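Local coordinates for protein diaminopropionate ammonia-lyase (Escherichia coli, PDB 4D9I) that uses pyridoxal 5'-phosphate to eliminate ammonia from both L- and D-2,3-diaminopropionate, giving pyruvate, at residues I285-L289 with E338-V342; M203-L209 with A235-V240. One frame throughout, in Å; residues are numbered along the deposited sequence.

Contact 1: residues I285-L289 with E338-V342; sequences IMAGL and ESGAV
The flat carboxylate of Glu-338 has the side chain of Met-286 laid over one of its faces, with Met-286 CB standing 3.5 Å above Glu-338 CD and the methyl CE on the same side, 3.6 Å from Glu-338 OE2. The two side chains cross at about a right angle; their backbones belong to a type II beta turn, Met-286 to Leu-289, and to the N-terminal part of helix 338-352 in this fold type II pyridoxal phosphate enzyme. Met-286 CG sits between its own backbone N and carbonyl carbon (chi1 54°), which sends the thioether toward the helix, where SD lies 3.8 Å from Glu-338 CG. Replacing Glu-338 by alanine removes CG and the carboxylate, and is likely to open a gap beside Met-286 CB and CE and leave the thioether end freer to turn. Gly-288 (phi 103°) takes the third position of the turn; its N donates to Asp-120, inferred to be the proton acceptor for the L-isomer, which places the turn at the active site. Its O accepts from a bound Tris, probably from the crystallisation liquor. Leu-289 reaches Val-342, CD1 lying 3.9 Å from its CG1. A water bridges Ala-287 O and Ser-339 N. The direct link is a short hydrogen bond, Ser-339 OG to Ala-287 O at 2.5 Å, the hydroxyl standing 46° out of the carbonyl plane, with Leu-289 CG packed 3.3 Å from the same OG.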
ATOM      1  N   ILE B 285     -22.109   8.939   6.005  1.00 54.21           N
ATOM      2  CA  ILE B 285     -21.452   7.788   6.667  1.00 51.00           C
ATOM      3  C   ILE B 285     -20.787   6.777   5.713  1.00 47.84           C
ATOM      4  O   ILE B 285     -21.379   6.411   4.691  1.00 48.45           O
ATOM      5  CB  ILE B 285     -22.470   7.043   7.570  1.00 50.95           C
ATOM      6  CG1 ILE B 285     -23.025   7.971   8.667  1.00 53.15           C
ATOM      7  CG2 ILE B 285     -21.867   5.793   8.173  1.00 47.92           C
ATOM      8  CD1 ILE B 285     -21.973   8.671   9.512  1.00 52.82           C
ATOM      9  N   MET B 286     -19.574   6.326   6.057  1.00 44.73           N
ATOM     10  CA  MET B 286     -18.868   5.276   5.295  1.00 41.74           C
ATOM     11  C   MET B 286     -19.776   4.061   5.033  1.00 41.12           C
ATOM     12  O   MET B 286     -20.391   3.507   5.961  1.00 40.61           O
ATOM     13  CB  MET B 286     -17.545   4.853   5.970  1.00 38.61           C
ATOM     14  CG  MET B 286     -17.636   4.416   7.434  1.00 37.03           C
ATOM     15  SD  MET B 286     -16.034   4.046   8.213  1.00 34.45           S
ATOM     16  CE  MET B 286     -15.449   5.716   8.541  1.00 35.24           C
ATOM     17  N   ALA B 287     -19.871   3.673   3.763  1.00 40.57           N
ATOM     18  CA  ALA B 287     -20.835   2.661   3.330  1.00 40.24           C
ATOM     19  C   ALA B 287     -20.663   1.363   4.129  1.00 37.94           C
ATOM     20  O   ALA B 287     -19.541   0.898   4.337  1.00 35.39           O
ATOM     21  CB  ALA B 287     -20.706   2.415   1.830  1.00 41.05           C
ATOM     22  N   GLY B 288     -21.772   0.802   4.604  1.00 37.63           N
ATOM     23  CA  GLY B 288     -21.705  -0.411   5.415  1.00 36.91           C
ATOM     24  C   GLY B 288     -21.883  -0.151   6.898  1.00 37.40           C
ATOM     25  O   GLY B 288     -22.425  -0.995   7.628  1.00 38.65           O
ATOM     26  N   LEU B 289     -21.456   1.016   7.363  1.00 36.93           N
ATOM     27  CA  LEU B 289     -21.572   1.298   8.793  1.00 37.00           C
ATOM     28  C   LEU B 289     -22.614   2.364   9.138  1.00 39.69           C
ATOM     29  O   LEU B 289     -22.475   3.060  10.147  1.00 40.73           O
ATOM     30  CB  LEU B 289     -20.192   1.598   9.418  1.00 34.53           C
ATOM     31  CG  LEU B 289     -19.159   0.463   9.338  1.00 31.36           C
ATOM     32  CD1 LEU B 289     -17.804   0.919   9.874  1.00 30.47           C
ATOM     33  CD2 LEU B 289     -19.616  -0.820  10.024  1.00 30.88           C
ATOM     34  N   GLU B 338     -13.304   1.096   3.226  1.00 23.91           N
ATOM     35  CA  GLU B 338     -13.366   1.979   4.393  1.00 24.73           C
ATOM     36  C   GLU B 338     -13.959   1.316   5.652  1.00 23.95           C
ATOM     37  O   GLU B 338     -13.313   1.286   6.724  1.00 23.33           O
ATOM     38  CB  GLU B 338     -14.110   3.266   4.050  1.00 27.14           C
ATOM     39  CG  GLU B 338     -13.864   4.356   5.073  1.00 29.09           C
ATOM     40  CD  GLU B 338     -14.440   5.684   4.646  1.00 32.39           C
ATOM     41  OE1 GLU B 338     -15.166   5.727   3.643  1.00 33.60           O
ATOM     42  OE2 GLU B 338     -14.176   6.693   5.318  1.00 35.15           O
ATOM     43  N   SER B 339     -15.157   0.756   5.505  1.00 23.54           N
ATOM     44  CA  SER B 339     -15.789   0.012   6.582  1.00 23.23           C
ATOM     45  C   SER B 339     -15.126  -1.324   6.916  1.00 21.26           C
ATOM     46  O   SER B 339     -15.222  -1.793   8.051  1.00 21.04           O
ATOM     47  CB  SER B 339     -17.273  -0.217   6.272  1.00 24.21           C
ATOM     48  OG  SER B 339     -17.941   1.021   6.310  1.00 25.96           O
ATOM     49  N   GLY B 340     -14.507  -1.950   5.924  1.00 20.11           N
ATOM     50  CA  GLY B 340     -13.786  -3.190   6.150  1.00 18.65           C
ATOM     51  C   GLY B 340     -12.578  -3.036   7.062  1.00 17.81           C
ATOM     52  O   GLY B 340     -12.227  -3.966   7.776  1.00 16.79           O
ATOM     53  N   ALA B 341     -11.960  -1.852   7.032  1.00 18.14           N
ATOM     54  CA  ALA B 341     -10.635  -1.653   7.613  1.00 17.72           C
ATOM     55  C   ALA B 341     -10.592  -1.000   8.998  1.00 18.16           C
ATOM     56  O   ALA B 341      -9.530  -0.941   9.612  1.00 17.98           O
ATOM     57  CB  ALA B 341      -9.748  -0.873   6.634  1.00 17.75           C
ATOM     58  N   VAL B 342     -11.742  -0.566   9.506  1.00 19.03           N
ATOM     59  CA  VAL B 342     -11.794   0.316  10.667  1.00 19.88           C
ATOM     60  C   VAL B 342     -11.353  -0.358  11.968  1.00 19.37           C
ATOM     61  O   VAL B 342     -10.789   0.307  12.827  1.00 19.69           O
ATOM     62  CB  VAL B 342     -13.174   1.018  10.818  1.00 21.43           C
ATOM     63  CG1 VAL B 342     -14.252   0.055  11.307  1.00 21.56           C
ATOM     64  CG2 VAL B 342     -13.075   2.220  11.743  1.00 22.76           C
TER
HETATM   65  O   HOH W   1     -17.005   1.369   3.241  1.00 24.03           O

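Contact 2: residues M203-L209 with A235-V240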
ATOM      1  N   MET B 203     -28.343 -12.890  10.320  1.00 23.00           N
ATOM      2  CA  MET B 203     -27.328 -12.897  11.366  1.00 23.23           C
ATOM      3  C   MET B 203     -26.760 -14.273  11.614  1.00 23.26           C
ATOM      4  O   MET B 203     -25.564 -14.425  11.874  1.00 22.82           O
ATOM      5  CB  MET B 203     -27.901 -12.343  12.666  1.00 24.95           C
ATOM      6  CG  MET B 203     -28.082 -10.842  12.599  1.00 25.40           C
ATOM      7  SD  MET B 203     -29.095 -10.269  13.963  1.00 28.38           S
ATOM      8  CE  MET B 203     -27.944 -10.502  15.326  1.00 28.60           C
ATOM      9  N   GLN B 204     -27.618 -15.279  11.529  1.00 23.77           N
ATOM     10  CA  GLN B 204     -27.162 -16.653  11.601  1.00 24.20           C
ATOM     11  C   GLN B 204     -26.259 -16.991  10.406  1.00 23.11           C
ATOM     12  O   GLN B 204     -25.215 -17.638  10.570  1.00 23.37           O
ATOM     13  CB  GLN B 204     -28.355 -17.595  11.681  1.00 25.31           C
ATOM     14  CG  GLN B 204     -29.153 -17.438  12.970  1.00 26.94           C
ATOM     15  CD  GLN B 204     -30.440 -18.257  12.999  1.00 28.47           C
ATOM     16  OE1 GLN B 204     -31.047 -18.516  11.974  1.00 28.55           O
ATOM     17  NE2 GLN B 204     -30.862 -18.650  14.189  1.00 30.26           N
ATOM     18  N   GLY B 205     -26.647 -16.543   9.211  1.00 22.27           N
ATOM     19  CA  GLY B 205     -25.856 -16.795   8.031  1.00 21.91           C
ATOM     20  C   GLY B 205     -24.475 -16.169   8.164  1.00 21.38           C
ATOM     21  O   GLY B 205     -23.465 -16.782   7.787  1.00 21.83           O
ATOM     22  N   TYR B 206     -24.421 -14.957   8.718  1.00 20.80           N
ATOM     23  CA  TYR B 206     -23.142 -14.236   8.902  1.00 20.11           C
ATOM     24  C   TYR B 206     -22.145 -15.043   9.734  1.00 20.59           C
ATOM     25  O   TYR B 206     -20.930 -14.893   9.590  1.00 20.20           O
ATOM     26  CB  TYR B 206     -23.357 -12.911   9.638  1.00 19.66           C
ATOM     27  CG  TYR B 206     -24.002 -11.793   8.852  1.00 19.47           C
ATOM     28  CD1 TYR B 206     -24.071 -11.820   7.440  1.00 19.08           C
ATOM     29  CD2 TYR B 206     -24.507 -10.686   9.518  1.00 19.71           C
ATOM     30  CE1 TYR B 206     -24.636 -10.768   6.737  1.00 19.23           C
ATOM     31  CE2 TYR B 206     -25.070  -9.628   8.829  1.00 20.08           C
ATOM     32  CZ  TYR B 206     -25.149  -9.685   7.445  1.00 19.82           C
ATOM     33  OH  TYR B 206     -25.713  -8.632   6.778  1.00 21.12           O
ATOM     34  N   ALA B 207     -22.673 -15.885  10.612  1.00 21.66           N
ATOM     35  CA  ALA B 207     -21.833 -16.623  11.566  1.00 22.66           C
ATOM     36  C   ALA B 207     -20.890 -17.637  10.917  1.00 22.85           C
ATOM     37  O   ALA B 207     -19.925 -18.104  11.569  1.00 23.99           O
ATOM     38  CB  ALA B 207     -22.701 -17.305  12.617  1.00 23.95           C
ATOM     39  N   THR B 208     -21.186 -18.019   9.681  1.00 22.66           N
ATOM     40  CA  THR B 208     -20.285 -18.864   8.884  1.00 23.17           C
ATOM     41  C   THR B 208     -18.854 -18.332   8.888  1.00 22.57           C
ATOM     42  O   THR B 208     -17.923 -19.118   8.974  1.00 23.08           O
ATOM     43  CB  THR B 208     -20.781 -19.024   7.419  1.00 23.03           C
ATOM     44  OG1 THR B 208     -21.890 -19.926   7.400  1.00 24.21           O
ATOM     45  CG2 THR B 208     -19.714 -19.593   6.503  1.00 23.39           C
ATOM     46  N   LEU B 209     -18.689 -17.013   8.783  1.00 21.54           N
ATOM     47  CA  LEU B 209     -17.341 -16.420   8.752  1.00 21.55           C
ATOM     48  C   LEU B 209     -16.642 -16.631  10.081  1.00 22.15           C
ATOM     49  O   LEU B 209     -15.427 -16.803  10.117  1.00 22.96           O
ATOM     50  CB  LEU B 209     -17.356 -14.940   8.334  1.00 20.22           C
ATOM     51  CG  LEU B 209     -17.774 -13.845   9.325  1.00 19.95           C
ATOM     52  CD1 LEU B 209     -16.582 -13.360  10.126  1.00 19.47           C
ATOM     53  CD2 LEU B 209     -18.441 -12.679   8.593  1.00 19.15           C
ATOM     54  N   ALA B 235     -25.792  -5.973  13.009  1.00 25.55           N
ATOM     55  CA  ALA B 235     -26.229  -7.327  12.617  1.00 24.46           C
ATOM     56  C   ALA B 235     -25.012  -8.254  12.528  1.00 22.88           C
ATOM     57  O   ALA B 235     -25.018  -9.346  13.093  1.00 22.43           O
ATOM     58  CB  ALA B 235     -27.033  -7.312  11.312  1.00 24.08           C
ATOM     59  N   MET B 236     -23.959  -7.807  11.837  1.00 21.86           N
ATOM     60  CA  MET B 236     -22.720  -8.575  11.789  1.00 21.03           C
ATOM     61  C   MET B 236     -22.150  -8.803  13.192  1.00 21.35           C
ATOM     62  O   MET B 236     -21.917  -9.951  13.576  1.00 21.15           O
ATOM     63  CB  MET B 236     -21.659  -7.935  10.878  1.00 20.67           C
ATOM     64  CG  MET B 236     -20.408  -8.811  10.690  1.00 20.43           C
ATOM     65  SD  MET B 236     -19.186  -8.780  12.032  1.00 22.09           S
ATOM     66  CE  MET B 236     -18.408  -7.197  11.761  1.00 20.81           C
ATOM     67  N   ALA B 237     -21.911  -7.724  13.944  1.00 22.09           N
ATOM     68  CA  ALA B 237     -21.324  -7.862  15.297  1.00 22.71           C
ATOM     69  C   ALA B 237     -22.169  -8.792  16.158  1.00 23.65           C
ATOM     70  O   ALA B 237     -21.640  -9.670  16.835  1.00 24.08           O
ATOM     71  CB  ALA B 237     -21.149  -6.497  15.979  1.00 23.70           C
ATOM     72  N   GLY B 238     -23.488  -8.630  16.121  1.00 24.53           N
ATOM     73  CA  GLY B 238     -24.366  -9.470  16.950  1.00 25.67           C
ATOM     74  C   GLY B 238     -24.217 -10.946  16.591  1.00 25.42           C
ATOM     75  O   GLY B 238     -23.960 -11.786  17.451  1.00 25.97           O
ATOM     76  N   GLY B 239     -24.346 -11.241  15.295  1.00 24.54           N
ATOM     77  CA  GLY B 239     -24.263 -12.613  14.789  1.00 24.40           C
ATOM     78  C   GLY B 239     -22.918 -13.258  15.086  1.00 23.95           C
ATOM     79  O   GLY B 239     -22.846 -14.398  15.570  1.00 24.79           O
ATOM     80  N   VAL B 240     -21.852 -12.513  14.808  1.00 22.66           N
ATOM     81  CA  VAL B 240     -20.496 -13.018  14.978  1.00 22.00           C
ATOM     82  C   VAL B 240     -20.081 -13.123  16.465  1.00 23.22           C
ATOM     83  O   VAL B 240     -19.515 -14.135  16.865  1.00 23.41           O
ATOM     84  CB  VAL B 240     -19.528 -12.162  14.144  1.00 20.66           C
ATOM     85  CG1 VAL B 240     -18.062 -12.444  14.477  1.00 20.45           C
ATOM     86  CG2 VAL B 240     -19.793 -12.413  12.652  1.00 19.60           C
TER
HETATM   87  O   HOH W   2     -25.067 -15.798  14.347  1.00 32.29           O
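Met-203 O, which rests 3.7 Å from Gly-239 CA, takes a hydrogen bond of 2.9 Å from a water and a weak one from Ala-207 N. The same water also donates to Gly-239 O, so one molecule joins the two backbones. This is close helix-to-helix packing through glycine, set beside the cofactor of a fold type II enzyme: helix 235-248 follows strand 226-230 and a short glycine-containing loop, and its Met-236 N donates to the phosphate of the pyridoxal-lysine at position 77, an arrangement in which the positive end of the helix dipole is likely to favour the phosphate charge. A side chain at Gly-239 would run into Met-203 O; its absence lets the CA atoms of Met-203 and Gly-239 come within 4.6 Å. One at Gly-238 would collide with Met-203 CE, so the bare backbone there accommodates that methyl. Met-203 turns its chain back at chi3 (71°), folding CE over the helix, 3.7 Å from Gly-239 N, while its CG touches Ala-235 CB. Ala-235 O, bonded within its helix to Gly-239 N, is bordered by Met-203 CG and, near the plane of the ring, by an edge of Tyr-206. That ring also leans its CD2 against Met-236 CA at 3.6 Å and its CE2 against Ala-235 CB, and it makes an edge-to-face contact with Phe-76, next to the pyridoxal-lysine. Farther along, the side chains of Leu-209 and Val-240 cross at about a right angle. Leu-209 CG meets Val-240 CG2 at 4.1 Å, and that methyl also lies 4.1 Å from Tyr-206 O.

From the N terminus, contact 2 comes first: it closes a loop of 25 residues that contains most of helix 208-220 and all of strand 226-230, bringing helix 235-248 back against the junction of helices 197-206 and 208-220. After strand 254-260 and helix 265-272, contact 1 opens in the loop before helix 296-305 and closes after 48 intervening residues at helix 338-352. The two loops lie in series, neither enclosing the other. Their centres are about 17 Å apart and their nearest atoms about 7 Å, without touching. Strand 226-230 connects them, packing against side chains of both, while helix 296-305, inside the loop of contact 1, also touches both segments of contact 2.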